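Local structure of 2,3-dihydroxy-2,3-dihydrophenylpropionate dehydrogenase (5XTG) at residues A[72-77]-A[85-90]; A[25-30]-A[49-54]; A[105-110]-A[126-131]. The protein probably catalyses the NAD(+)-dependent oxidation of naphthalene dihydrodiol to 1,2-dihydroxynaphthalene, as a short-chain dehydrogenase of aromatic hydrocarbon breakdown. All coordinates share one frame; numbering follows the deposited sequence.

Contact 1 of 3, residues A[72-77]-A[85-90]; sequences EIVVGD and EKLIKQ. With NAD (nicotinamide-adenine-dinucleotide), chain B.
In the Rossmann fold of this short-chain dehydrogenase, Glu72 and Val74 on strand 72-75 meet Gln90 and Leu87 on the helix that follows, and the loop after the strand reaches the adenine of NAD. Strand and helix run nearly antiparallel, at 164°, with their axes 8.7 Å apart at closest approach. The polar link is a hydrogen bond of 2.9 Å from Gln90 NE2 to Glu72 OE2. It uses the anti lone pair of the carboxylate and is bent, with 141° at the hydrogen. The carboxylate and amide planes stand almost perpendicular. Glu72 CG lies 3.7 Å from Gln90 CB, and the bend at chi2 (58°) turns the carboxylate to the amide. The other carboxylate oxygen, OE1, forms a salt bridge with Arg94, so the group is held from both oxygens. Replacing Glu72 with alanine would probably leave the Gln90 amide without its acceptor and Arg94 without this charge partner. Beside this pair, Val74 CG2 sits 3.5 Å from Gln90 NE2 and 4.0 Å from Leu87 CA. A water donates to Ile73 O and, weakly, to Gln90 OE1. At the far end of the segment, Asp77 OD1 accepts a nearly straight bond of 2.9 Å from NAD N6A, and its OD2 is paired with Arg79. Strand 72-75 is the outermost strand on its side of the sheet within this chain. It is hydrogen-bonded to strand 49-54, Ile73 packs on helix 57-67, and Ile88 packs on Ala142 and Ala143 of helix 118-148.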
loop_
_atom_site.group_PDB
_atom_site.type_symbol
_atom_site.label_atom_id
_atom_site.label_comp_id
_atom_site.label_asym_id
_atom_site.label_seq_id
_atom_site.Cartn_x
_atom_site.Cartn_y
_atom_site.Cartn_z
ATOM N N GLU A 72 -15.737 35.106 2.843
ATOM C CA GLU A 72 -17.110 34.749 2.507
ATOM C C GLU A 72 -17.473 33.538 3.357
ATOM O O GLU A 72 -16.798 32.507 3.278
ATOM C CB GLU A 72 -17.228 34.457 1.010
ATOM C CG GLU A 72 -18.646 34.474 0.409
ATOM C CD GLU A 72 -19.417 35.811 0.583
ATOM O OE1 GLU A 72 -18.827 36.931 0.557
ATOM O OE2 GLU A 72 -20.644 35.709 0.747
ATOM N N ILE A 73 -18.507 33.672 4.194
ATOM C CA ILE A 73 -18.853 32.664 5.197
ATOM C C ILE A 73 -20.272 32.154 4.988
ATOM O O ILE A 73 -21.185 32.917 4.662
ATOM C CB ILE A 73 -18.706 33.215 6.627
ATOM C CG1 ILE A 73 -17.293 33.746 6.837
ATOM C CG2 ILE A 73 -19.036 32.131 7.643
ATOM C CD1 ILE A 73 -17.071 34.415 8.176
ATOM N N VAL A 74 -20.457 30.863 5.243
ATOM C CA VAL A 74 -21.719 30.176 5.049
ATOM C C VAL A 74 -21.889 29.257 6.235
ATOM O O VAL A 74 -20.951 28.556 6.627
ATOM C CB VAL A 74 -21.765 29.368 3.738
ATOM C CG1 VAL A 74 -23.013 28.517 3.676
ATOM C CG2 VAL A 74 -21.749 30.278 2.556
ATOM N N VAL A 75 -23.068 29.289 6.827
ATOM C CA VAL A 75 -23.422 28.418 7.925
ATOM C C VAL A 75 -24.374 27.371 7.380
ATOM O O VAL A 75 -25.311 27.706 6.643
ATOM C CB VAL A 75 -24.077 29.200 9.064
ATOM C CG1 VAL A 75 -24.258 28.283 10.245
ATOM C CG2 VAL A 75 -23.229 30.441 9.407
ATOM N N GLY A 76 -24.123 26.114 7.713
ATOM C CA GLY A 76 -25.006 25.049 7.292
ATOM C C GLY A 76 -24.373 23.695 7.520
ATOM O O GLY A 76 -23.251 23.579 8.012
ATOM N N ASP A 77 -25.139 22.674 7.163
ATOM C CA ASP A 77 -24.706 21.289 7.262
ATOM C C ASP A 77 -24.085 20.836 5.942
ATOM O O ASP A 77 -24.733 20.849 4.890
ATOM C CB ASP A 77 -25.874 20.373 7.636
ATOM C CG ASP A 77 -25.401 18.993 8.143
ATOM O OD1 ASP A 77 -24.491 18.377 7.539
ATOM O OD2 ASP A 77 -25.929 18.527 9.169
ATOM N N GLU A 85 -23.632 23.940 -2.648
ATOM C CA GLU A 85 -23.785 24.830 -3.803
ATOM C C GLU A 85 -23.815 26.294 -3.386
ATOM O O GLU A 85 -23.289 27.157 -4.088
ATOM C CB GLU A 85 -25.059 24.499 -4.579
ATOM C CG GLU A 85 -25.003 23.150 -5.195
ATOM C CD GLU A 85 -26.236 22.822 -5.985
ATOM O OE1 GLU A 85 -27.344 23.167 -5.504
ATOM O OE2 GLU A 85 -26.092 22.237 -7.091
ATOM N N LYS A 86 -24.471 26.603 -2.275
ATOM C CA LYS A 86 -24.455 27.973 -1.793
ATOM C C LYS A 86 -23.021 28.448 -1.526
ATOM O O LYS A 86 -22.632 29.555 -1.920
ATOM C CB LYS A 86 -25.336 28.056 -0.550
ATOM C CG LYS A 86 -25.380 29.445 0.104
ATOM C CD LYS A 86 -26.593 29.603 1.038
ATOM C CE LYS A 86 -26.573 30.983 1.730
ATOM N NZ LYS A 86 -27.645 31.177 2.769
ATOM N N LEU A 87 -22.206 27.620 -0.884
ATOM C CA LEU A 87 -20.814 28.011 -0.651
ATOM C C LEU A 87 -20.106 28.346 -1.962
ATOM O O LEU A 87 -19.453 29.386 -2.080
ATOM C CB LEU A 87 -20.083 26.903 0.102
ATOM C CG LEU A 87 -18.554 26.965 0.239
ATOM C CD1 LEU A 87 -18.141 28.065 1.154
ATOM C CD2 LEU A 87 -18.071 25.663 0.804
ATOM N N ILE A 88 -20.256 27.497 -2.973
ATOM C CA ILE A 88 -19.604 27.753 -4.250
ATOM C C ILE A 88 -20.139 29.037 -4.850
ATOM O O ILE A 88 -19.377 29.918 -5.276
ATOM C CB ILE A 88 -19.804 26.568 -5.212
ATOM C CG1 ILE A 88 -19.323 25.267 -4.598
ATOM C CG2 ILE A 88 -19.064 26.804 -6.486
ATOM C CD1 ILE A 88 -17.912 25.276 -4.103
ATOM N N LYS A 89 -21.466 29.149 -4.903
ATOM C CA LYS A 89 -22.114 30.306 -5.512
ATOM C C LYS A 89 -21.659 31.617 -4.855
ATOM O O LYS A 89 -21.285 32.574 -5.543
ATOM C CB LYS A 89 -23.634 30.131 -5.412
ATOM C CG LYS A 89 -24.431 31.163 -6.192
ATOM C CD LYS A 89 -25.935 31.075 -5.899
ATOM C CE LYS A 89 -26.692 32.054 -6.769
ATOM N NZ LYS A 89 -26.107 33.439 -6.688
ATOM N N GLN A 90 -21.681 31.691 -3.523
ATOM C CA GLN A 90 -21.192 32.904 -2.872
ATOM C C GLN A 90 -19.695 33.141 -3.124
ATOM O O GLN A 90 -19.253 34.294 -3.180
ATOM C CB GLN A 90 -21.496 32.837 -1.378
ATOM C CG GLN A 90 -22.960 33.170 -1.055
ATOM C CD GLN A 90 -23.301 33.041 0.422
ATOM O OE1 GLN A 90 -24.364 32.540 0.770
ATOM N NE2 GLN A 90 -22.405 33.500 1.296
HETATM P PA NAD B . -12.730 19.112 14.673
HETATM O O1A NAD B . -12.999 18.523 16.073
HETATM O O2A NAD B . -12.249 20.494 14.750
HETATM O O5B NAD B . -14.102 18.985 13.834
HETATM C C5B NAD B . -14.109 18.952 12.409
HETATM C C4B NAD B . -14.769 20.217 11.767
HETATM O O4B NAD B . -15.701 19.799 10.920
HETATM C C3B NAD B . -15.517 21.154 12.773
HETATM O O3B NAD B . -15.472 22.467 12.419
HETATM C C2B NAD B . -16.972 20.642 12.690
HETATM O O2B NAD B . -17.949 21.660 13.260
HETATM C C1B NAD B . -17.108 20.444 11.385
HETATM N N9A NAD B . -18.284 19.593 11.102
HETATM C C8A NAD B . -18.614 18.418 11.658
HETATM N N7A NAD B . -19.783 18.026 11.134
HETATM C C5A NAD B . -20.187 18.982 10.261
HETATM C C6A NAD B . -21.307 19.094 9.452
HETATM N N6A NAD B . -22.296 18.085 9.428
HETATM N N1A NAD B . -21.504 20.139 8.655
HETATM C C2A NAD B . -20.558 21.122 8.627
HETATM N N3A NAD B . -19.443 21.013 9.420
HETATM C C4A NAD B . -19.268 19.948 10.233
HETATM O O3 NAD B . -11.575 18.166 13.986
HETATM P PN NAD B . -10.252 18.518 13.006
HETATM O O1N NAD B . -9.034 17.914 13.637
HETATM O O2N NAD B . -9.942 19.957 12.655
HETATM O O5D NAD B . -10.577 17.595 11.635
HETATM C C5D NAD B . -10.778 18.031 10.316
HETATM C C4D NAD B . -10.526 16.718 9.476
HETATM O O4D NAD B . -9.375 16.182 9.859
HETATM C C3D NAD B . -11.610 15.607 9.697
HETATM O O3D NAD B . -12.032 15.068 8.514
HETATM C C2D NAD B . -10.885 14.514 10.523
HETATM O O2D NAD B . -11.561 13.234 10.220
HETATM C C1D NAD B . -9.600 14.576 10.133
HETATM N N1N NAD B . -8.618 13.965 11.084
HETATM C C2N NAD B . -8.087 14.606 12.192
HETATM C C3N NAD B . -7.181 13.931 13.048
HETATM C C7N NAD B . -6.599 14.621 14.295
HETATM O O7N NAD B . -5.943 13.970 15.120
HETATM N N7N NAD B . -6.884 16.083 14.483
HETATM C C4N NAD B . -6.820 12.656 12.808
HETATM C C5N NAD B . -7.329 12.016 11.721
HETATM C C6N NAD B . -8.215 12.688 10.866
HETATM O O HOH W 1 -24.414 32.876 4.102
#

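Contact 2 of 3, residues A[25-30]-A[49-54]; sequences VVSITG and CVSALV. With NAD (nicotinamide-adenine-dinucleotide), chain B.
Four backbone hydrogen bonds join Val26 and Ile28 to strand 49-54 in parallel register. Val26 N donates to Cys49 O at 2.9 Å, and Val26 O accepts from Ser51 N. Ile28 repeats the pattern: its N donates to Ser51 O and its O accepts from Leu53 N. The Ile28 N bond is the most bent of the four, at 148°, and its donor stands above the carbonyl plane of Ser51. Between side chains, Ser27 OG gives a weak bond of 3.1 Å to Ser51 OG. The Ser51 oxygen lies between its own N and carbonyl carbon (chi1 61°), which brings it beside Ser27 CB and OG. It also bonds to Thr91 OG1 of helix 81-95. Near the end of the pair, a water accepts a weak bond from Gly30 N and donates to Leu53 O at 2.7 Å. The packing falls on two faces. On one, Val26 and Val50 lie side by side, CG1 to CG2 at 3.6 Å, and Ile28 CD1 reaches Val50 CG1 at 4.1 Å. On the other, Val25 CG2 touches Cys49 CB, and Thr29 CG2 meets Leu53 CD2 at 4.1 Å. Thr29 OG1 is bonded to the backbone N atoms of Asn104 and Ala105. Gly30 has positive phi, and its CA is 3.7 Å from NAD O4B; a side chain there would crowd that oxygen. Alternate backbone groups thus pair between these buried strands, while those of Ser27 and Thr29 bond to strand 100-103. The two serine hydroxyls, weakly bonded to each other, face helix 81-95, and a glycine leaves room for the cofactor.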
loop_
_atom_site.group_PDB
_atom_site.type_symbol
_atom_site.label_atom_id
_atom_site.label_comp_id
_atom_site.label_asym_id
_atom_site.label_seq_id
_atom_site.Cartn_x
_atom_site.Cartn_y
_atom_site.Cartn_z
ATOM N N VAL A 25 -8.141 31.686 -5.171
ATOM C CA VAL A 25 -9.347 31.581 -4.346
ATOM C C VAL A 25 -9.528 30.138 -3.881
ATOM O O VAL A 25 -9.615 29.222 -4.709
ATOM C CB VAL A 25 -10.615 32.034 -5.102
ATOM C CG1 VAL A 25 -11.834 31.962 -4.178
ATOM C CG2 VAL A 25 -10.457 33.435 -5.631
ATOM N N VAL A 26 -9.659 29.954 -2.559
ATOM C CA VAL A 26 -9.865 28.651 -1.941
ATOM C C VAL A 26 -11.164 28.663 -1.150
ATOM O O VAL A 26 -11.545 29.679 -0.559
ATOM C CB VAL A 26 -8.684 28.251 -1.031
ATOM C CG1 VAL A 26 -8.552 29.163 0.168
ATOM C CG2 VAL A 26 -8.821 26.814 -0.567
ATOM N N SER A 27 -11.850 27.517 -1.154
ATOM C CA SER A 27 -13.045 27.280 -0.362
ATOM C C SER A 27 -12.824 26.078 0.542
ATOM O O SER A 27 -12.467 25.004 0.063
ATOM C CB SER A 27 -14.258 27.036 -1.266
ATOM O OG SER A 27 -15.405 26.725 -0.481
ATOM N N ILE A 28 -13.109 26.244 1.831
ATOM C CA ILE A 28 -12.744 25.289 2.873
ATOM C C ILE A 28 -14.001 24.946 3.671
ATOM O O ILE A 28 -14.690 25.849 4.152
ATOM C CB ILE A 28 -11.673 25.893 3.801
ATOM C CG1 ILE A 28 -10.477 26.396 2.982
ATOM C CG2 ILE A 28 -11.271 24.910 4.912
ATOM C CD1 ILE A 28 -9.580 27.317 3.730
ATOM N N THR A 29 -14.308 23.652 3.801
ATOM C CA THR A 29 -15.308 23.192 4.754
ATOM C C THR A 29 -14.646 22.738 6.055
ATOM O O THR A 29 -13.437 22.500 6.122
ATOM C CB THR A 29 -16.125 22.040 4.186
ATOM O OG1 THR A 29 -15.346 20.842 4.250
ATOM C CG2 THR A 29 -16.530 22.335 2.756
ATOM N N GLY A 30 -15.460 22.620 7.101
ATOM C CA GLY A 30 -14.927 22.368 8.426
ATOM C C GLY A 30 -14.070 23.507 8.920
ATOM O O GLY A 30 -13.118 23.282 9.675
ATOM N N CYS A 49 -7.773 34.578 -1.476
ATOM C CA CYS A 49 -9.125 34.897 -1.053
ATOM C C CYS A 49 -9.792 33.595 -0.638
ATOM O O CYS A 49 -9.619 32.563 -1.298
ATOM C CB CYS A 49 -9.918 35.576 -2.175
ATOM S SG CYS A 49 -9.260 37.170 -2.735
ATOM N N VAL A 50 -10.551 33.642 0.461
ATOM C CA VAL A 50 -10.989 32.450 1.172
ATOM C C VAL A 50 -12.477 32.522 1.419
ATOM O O VAL A 50 -12.966 33.531 1.935
ATOM C CB VAL A 50 -10.259 32.304 2.517
ATOM C CG1 VAL A 50 -10.898 31.187 3.361
ATOM C CG2 VAL A 50 -8.770 32.037 2.289
ATOM N N SER A 51 -13.185 31.442 1.085
ATOM C CA SER A 51 -14.517 31.177 1.587
ATOM C C SER A 51 -14.452 29.985 2.525
ATOM O O SER A 51 -13.534 29.156 2.476
ATOM C CB SER A 51 -15.538 30.929 0.457
ATOM O OG SER A 51 -15.179 29.813 -0.327
ATOM N N ALA A 52 -15.440 29.937 3.408
ATOM C CA ALA A 52 -15.444 29.032 4.542
ATOM C C ALA A 52 -16.864 28.575 4.820
ATOM O O ALA A 52 -17.778 29.401 4.842
ATOM C CB ALA A 52 -14.883 29.715 5.777
ATOM N N LEU A 53 -17.040 27.279 5.038
ATOM C CA LEU A 53 -18.278 26.721 5.551
ATOM C C LEU A 53 -18.073 26.360 7.012
ATOM O O LEU A 53 -17.168 25.596 7.345
ATOM C CB LEU A 53 -18.697 25.491 4.765
ATOM C CG LEU A 53 -19.914 24.746 5.325
ATOM C CD1 LEU A 53 -21.163 25.553 5.089
ATOM C CD2 LEU A 53 -20.035 23.391 4.677
ATOM N N VAL A 54 -18.919 26.900 7.872
ATOM C CA VAL A 54 -18.910 26.589 9.289
ATOM C C VAL A 54 -20.244 25.956 9.639
ATOM O O VAL A 54 -21.240 26.124 8.929
ATOM C CB VAL A 54 -18.674 27.828 10.145
ATOM C CG1 VAL A 54 -17.352 28.388 9.824
ATOM C CG2 VAL A 54 -19.751 28.857 9.853
HETATM P PA NAD B . -12.730 19.112 14.673
HETATM O O1A NAD B . -12.999 18.523 16.073
HETATM O O2A NAD B . -12.249 20.494 14.750
HETATM O O5B NAD B . -14.102 18.985 13.834
HETATM C C5B NAD B . -14.109 18.952 12.409
HETATM C C4B NAD B . -14.769 20.217 11.767
HETATM O O4B NAD B . -15.701 19.799 10.920
HETATM C C3B NAD B . -15.517 21.154 12.773
HETATM O O3B NAD B . -15.472 22.467 12.419
HETATM C C2B NAD B . -16.972 20.642 12.690
HETATM O O2B NAD B . -17.949 21.660 13.260
HETATM C C1B NAD B . -17.108 20.444 11.385
HETATM N N9A NAD B . -18.284 19.593 11.102
HETATM C C8A NAD B . -18.614 18.418 11.658
HETATM N N7A NAD B . -19.783 18.026 11.134
HETATM C C5A NAD B . -20.187 18.982 10.261
HETATM C C6A NAD B . -21.307 19.094 9.452
HETATM N N6A NAD B . -22.296 18.085 9.428
HETATM N N1A NAD B . -21.504 20.139 8.655
HETATM C C2A NAD B . -20.558 21.122 8.627
HETATM N N3A NAD B . -19.443 21.013 9.420
HETATM C C4A NAD B . -19.268 19.948 10.233
HETATM O O3 NAD B . -11.575 18.166 13.986
HETATM P PN NAD B . -10.252 18.518 13.006
HETATM O O1N NAD B . -9.034 17.914 13.637
HETATM O O2N NAD B . -9.942 19.957 12.655
HETATM O O5D NAD B . -10.577 17.595 11.635
HETATM C C5D NAD B . -10.778 18.031 10.316
HETATM C C4D NAD B . -10.526 16.718 9.476
HETATM O O4D NAD B . -9.375 16.182 9.859
HETATM C C3D NAD B . -11.610 15.607 9.697
HETATM O O3D NAD B . -12.032 15.068 8.514
HETATM C C2D NAD B . -10.885 14.514 10.523
HETATM O O2D NAD B . -11.561 13.234 10.220
HETATM C C1D NAD B . -9.600 14.576 10.133
HETATM N N1N NAD B . -8.618 13.965 11.084
HETATM C C2N NAD B . -8.087 14.606 12.192
HETATM C C3N NAD B . -7.181 13.931 13.048
HETATM C C7N NAD B . -6.599 14.621 14.295
HETATM O O7N NAD B . -5.943 13.970 15.120
HETATM N N7N NAD B . -6.884 16.083 14.483
HETATM C C4N NAD B . -6.820 12.656 12.808
HETATM C C5N NAD B . -7.329 12.016 11.721
HETATM C C6N NAD B . -8.215 12.688 10.866
HETATM O O HOH W 2 -18.200 23.261 8.321
#

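Contact 3 of 3, residues A[105-110]-A[126-131]; sequences AGIWDY and DEIFDI. With NAD (nicotinamide-adenine-dinucleotide), chain B; BPY (biphenyl-2,3-diol), chain D.
In the loop after strand 100-103, which borders the cofactor and the diol site, Gly106, Ile107 and Asp109 pack on Ile128 and Ile131 of helix 118-148. The contact between the two segments is mainly apolar. Ile107 CG2 stands 4.1 Å from Ile131 CD1 and 4.2 Å from Ile128 CG1. With CG1 of Ile107 anti to the backbone N (chi1 -158°), the CG2 branch is the one that meets these two isoleucines. Asp109 CB lies against Ile128 CD1 at 3.5 Å, while its carboxylate turns to the backbone N atoms of Gly169 and Tyr172. Ile131 CG2 packs on Gly106 CA at 3.7 Å, and its CD1 comes 3.8 Å from NAD N6A. Gly106 CA is 3.4 Å from NAD O3D, so a side chain here would clash with this hydroxyl of the nicotinamide ribose. The CB of Trp108 is directed away from the helix. One face of its indole lies over the hydroxyls of the bound biphenyl-2,3-diol, with CD1 3.7 Å from OK1, and its NE1 bonds to Gly167 O. Ile107 N is held by Asn132 OD1. The Asn-Ala-Gly sequence that leads into this loop, from Asn104, is a hallmark of short-chain dehydrogenases, and here its glycine lies beside the nicotinamide ribose.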
loop_
_atom_site.group_PDB
_atom_site.type_symbol
_atom_site.label_atom_id
_atom_site.label_comp_id
_atom_site.label_asym_id
_atom_site.label_seq_id
_atom_site.Cartn_x
_atom_site.Cartn_y
_atom_site.Cartn_z
ATOM N N ALA A 105 -14.400 18.927 6.463
ATOM C CA ALA A 105 -15.314 18.580 7.539
ATOM C C ALA A 105 -15.284 17.079 7.785
ATOM O O ALA A 105 -15.242 16.290 6.844
ATOM C CB ALA A 105 -16.736 19.041 7.199
ATOM N N GLY A 106 -15.291 16.688 9.054
ATOM C CA GLY A 106 -15.297 15.272 9.377
ATOM C C GLY A 106 -15.650 15.032 10.827
ATOM O O GLY A 106 -15.644 15.945 11.656
ATOM N N ILE A 107 -15.947 13.768 11.131
ATOM C CA ILE A 107 -16.324 13.387 12.481
ATOM C C ILE A 107 -15.700 12.049 12.850
ATOM O O ILE A 107 -15.414 11.204 11.996
ATOM C CB ILE A 107 -17.870 13.360 12.620
ATOM C CG1 ILE A 107 -18.264 13.512 14.080
ATOM C CG2 ILE A 107 -18.462 12.095 12.004
ATOM C CD1 ILE A 107 -19.773 13.630 14.317
ATOM N N TRP A 108 -15.486 11.872 14.141
ATOM C CA TRP A 108 -14.879 10.672 14.700
ATOM C C TRP A 108 -15.954 9.690 15.177
ATOM O O TRP A 108 -17.105 10.063 15.392
ATOM C CB TRP A 108 -13.960 11.071 15.857
ATOM C CG TRP A 108 -12.930 10.049 16.225
ATOM C CD1 TRP A 108 -12.155 9.307 15.377
ATOM C CD2 TRP A 108 -12.561 9.659 17.548
ATOM N NE1 TRP A 108 -11.320 8.472 16.099
ATOM C CE2 TRP A 108 -11.555 8.671 17.434
ATOM C CE3 TRP A 108 -12.984 10.049 18.821
ATOM C CZ2 TRP A 108 -10.972 8.068 18.553
ATOM C CZ3 TRP A 108 -12.411 9.464 19.921
ATOM C CH2 TRP A 108 -11.416 8.474 19.788
ATOM N N ASP A 109 -15.570 8.422 15.354
ATOM C CA ASP A 109 -16.501 7.391 15.821
ATOM C C ASP A 109 -16.256 6.963 17.267
ATOM O O ASP A 109 -16.925 6.051 17.756
ATOM C CB ASP A 109 -16.465 6.167 14.877
ATOM C CG ASP A 109 -15.244 5.273 15.057
ATOM O OD1 ASP A 109 -14.250 5.698 15.696
ATOM O OD2 ASP A 109 -15.266 4.135 14.514
ATOM N N TYR A 110 -15.324 7.595 17.978
ATOM C CA TYR A 110 -15.155 7.310 19.408
ATOM C C TYR A 110 -14.908 5.818 19.675
ATOM O O TYR A 110 -15.251 5.298 20.729
ATOM C CB TYR A 110 -16.366 7.851 20.196
ATOM C CG TYR A 110 -16.383 9.361 20.158
ATOM C CD1 TYR A 110 -15.702 10.108 21.112
ATOM C CD2 TYR A 110 -17.000 10.039 19.129
ATOM C CE1 TYR A 110 -15.673 11.488 21.065
ATOM C CE2 TYR A 110 -16.980 11.443 19.072
ATOM C CZ TYR A 110 -16.311 12.155 20.045
ATOM O OH TYR A 110 -16.272 13.540 20.013
ATOM N N ASP A 126 -24.246 5.765 9.619
ATOM C CA ASP A 126 -24.908 6.687 8.697
ATOM C C ASP A 126 -24.287 8.050 8.778
ATOM O O ASP A 126 -24.087 8.714 7.755
ATOM C CB ASP A 126 -26.397 6.825 9.016
ATOM C CG ASP A 126 -27.209 5.595 8.635
ATOM O OD1 ASP A 126 -26.660 4.718 7.932
ATOM O OD2 ASP A 126 -28.409 5.502 9.040
ATOM N N GLU A 127 -23.992 8.486 10.001
ATOM C CA GLU A 127 -23.466 9.821 10.236
ATOM C C GLU A 127 -22.008 9.916 9.797
ATOM O O GLU A 127 -21.594 10.907 9.176
ATOM C CB GLU A 127 -23.611 10.148 11.727
ATOM C CG GLU A 127 -23.673 11.606 12.062
ATOM C CD GLU A 127 -23.745 11.865 13.577
ATOM O OE1 GLU A 127 -23.188 11.065 14.369
ATOM O OE2 GLU A 127 -24.363 12.878 13.975
ATOM N N ILE A 128 -21.205 8.904 10.125
ATOM C CA ILE A 128 -19.793 8.955 9.772
ATOM C C ILE A 128 -19.638 8.979 8.267
ATOM O O ILE A 128 -18.798 9.706 7.717
ATOM C CB ILE A 128 -19.028 7.763 10.367
ATOM C CG1 ILE A 128 -18.816 7.961 11.862
ATOM C CG2 ILE A 128 -17.659 7.649 9.718
ATOM C CD1 ILE A 128 -19.125 6.723 12.666
ATOM N N PHE A 129 -20.405 8.146 7.584
ATOM C CA PHE A 129 -20.232 8.010 6.145
ATOM C C PHE A 129 -20.886 9.145 5.395
ATOM O O PHE A 129 -20.382 9.532 4.339
ATOM C CB PHE A 129 -20.764 6.660 5.676
ATOM C CG PHE A 129 -19.715 5.576 5.695
ATOM C CD1 PHE A 129 -19.371 4.950 6.876
ATOM C CD2 PHE A 129 -19.036 5.230 4.539
ATOM C CE1 PHE A 129 -18.387 3.978 6.905
ATOM C CE2 PHE A 129 -18.040 4.251 4.560
ATOM C CZ PHE A 129 -17.721 3.629 5.745
ATOM N N ASP A 130 -21.984 9.709 5.927
ATOM C CA ASP A 130 -22.581 10.897 5.314
ATOM C C ASP A 130 -21.654 12.108 5.411
ATOM O O ASP A 130 -21.559 12.887 4.460
ATOM C CB ASP A 130 -23.934 11.237 5.956
ATOM C CG ASP A 130 -25.113 10.454 5.339
ATOM O OD1 ASP A 130 -24.922 9.791 4.285
ATOM O OD2 ASP A 130 -26.239 10.529 5.913
ATOM N N ILE A 131 -20.946 12.277 6.530
ATOM C CA ILE A 131 -20.069 13.445 6.687
ATOM C C ILE A 131 -18.687 13.199 6.071
ATOM O O ILE A 131 -18.176 14.038 5.317
ATOM C CB ILE A 131 -19.953 13.819 8.176
ATOM C CG1 ILE A 131 -21.267 14.426 8.700
ATOM C CG2 ILE A 131 -18.880 14.871 8.390
ATOM C CD1 ILE A 131 -21.348 14.458 10.233
HETATM P PA NAD B . -12.730 19.112 14.673
HETATM O O1A NAD B . -12.999 18.523 16.073
HETATM O O2A NAD B . -12.249 20.494 14.750
HETATM O O5B NAD B . -14.102 18.985 13.834
HETATM C C5B NAD B . -14.109 18.952 12.409
HETATM C C4B NAD B . -14.769 20.217 11.767
HETATM O O4B NAD B . -15.701 19.799 10.920
HETATM C C3B NAD B . -15.517 21.154 12.773
HETATM O O3B NAD B . -15.472 22.467 12.419
HETATM C C2B NAD B . -16.972 20.642 12.690
HETATM O O2B NAD B . -17.949 21.660 13.260
HETATM C C1B NAD B . -17.108 20.444 11.385
HETATM N N9A NAD B . -18.284 19.593 11.102
HETATM C C8A NAD B . -18.614 18.418 11.658
HETATM N N7A NAD B . -19.783 18.026 11.134
HETATM C C5A NAD B . -20.187 18.982 10.261
HETATM C C6A NAD B . -21.307 19.094 9.452
HETATM N N6A NAD B . -22.296 18.085 9.428
HETATM N N1A NAD B . -21.504 20.139 8.655
HETATM C C2A NAD B . -20.558 21.122 8.627
HETATM N N3A NAD B . -19.443 21.013 9.420
HETATM C C4A NAD B . -19.268 19.948 10.233
HETATM O O3 NAD B . -11.575 18.166 13.986
HETATM P PN NAD B . -10.252 18.518 13.006
HETATM O O1N NAD B . -9.034 17.914 13.637
HETATM O O2N NAD B . -9.942 19.957 12.655
HETATM O O5D NAD B . -10.577 17.595 11.635
HETATM C C5D NAD B . -10.778 18.031 10.316
HETATM C C4D NAD B . -10.526 16.718 9.476
HETATM O O4D NAD B . -9.375 16.182 9.859
HETATM C C3D NAD B . -11.610 15.607 9.697
HETATM O O3D NAD B . -12.032 15.068 8.514
HETATM C C2D NAD B . -10.885 14.514 10.523
HETATM O O2D NAD B . -11.561 13.234 10.220
HETATM C C1D NAD B . -9.600 14.576 10.133
HETATM N N1N NAD B . -8.618 13.965 11.084
HETATM C C2N NAD B . -8.087 14.606 12.192
HETATM C C3N NAD B . -7.181 13.931 13.048
HETATM C C7N NAD B . -6.599 14.621 14.295
HETATM O O7N NAD B . -5.943 13.970 15.120
HETATM N N7N NAD B . -6.884 16.083 14.483
HETATM C C4N NAD B . -6.820 12.656 12.808
HETATM C C5N NAD B . -7.329 12.016 11.721
HETATM C C6N NAD B . -8.215 12.688 10.866
HETATM C CK1 BPY D . -12.367 15.187 16.124
HETATM C CK2 BPY D . -11.651 14.444 17.069
HETATM C CK3 BPY D . -10.786 13.426 16.628
HETATM C CK4 BPY D . -10.646 13.156 15.261
HETATM C CK5 BPY D . -11.378 13.911 14.331
HETATM C CK6 BPY D . -12.236 14.923 14.762
HETATM C CK7 BPY D . -11.819 14.750 18.425
HETATM C CK8 BPY D . -12.767 15.686 18.800
HETATM C CK9 BPY D . -12.944 16.004 20.139
HETATM C CKA BPY D . -12.189 15.393 21.123
HETATM C CKB BPY D . -11.247 14.454 20.761
HETATM C CKC BPY D . -11.068 14.141 19.425
HETATM O OK1 BPY D . -9.779 12.116 14.841
HETATM O OK2 BPY D . -10.041 12.637 17.522
#

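From the N terminus, contact 2 closes first, through helix 34-45, as a parallel beta-alpha-beta unit. Contact 1 follows after helix 57-67 and closes the short strand-loop-helix connection from 72-75 to 81-95. Contact 3 comes last and closes the loop between strand 100-103 and helix 118-148. The three lie in series; none nests in or crosses another. Contacts 1 and 2 share the sheet, since strands 72-75 and 49-54 are neighbours, and Leu87 packs against Ser27. Contact 2 meets contact 3 where Thr29 OG1 bonds to Ala105 N. Contacts 1 and 3 do not touch, yet all three border NAD.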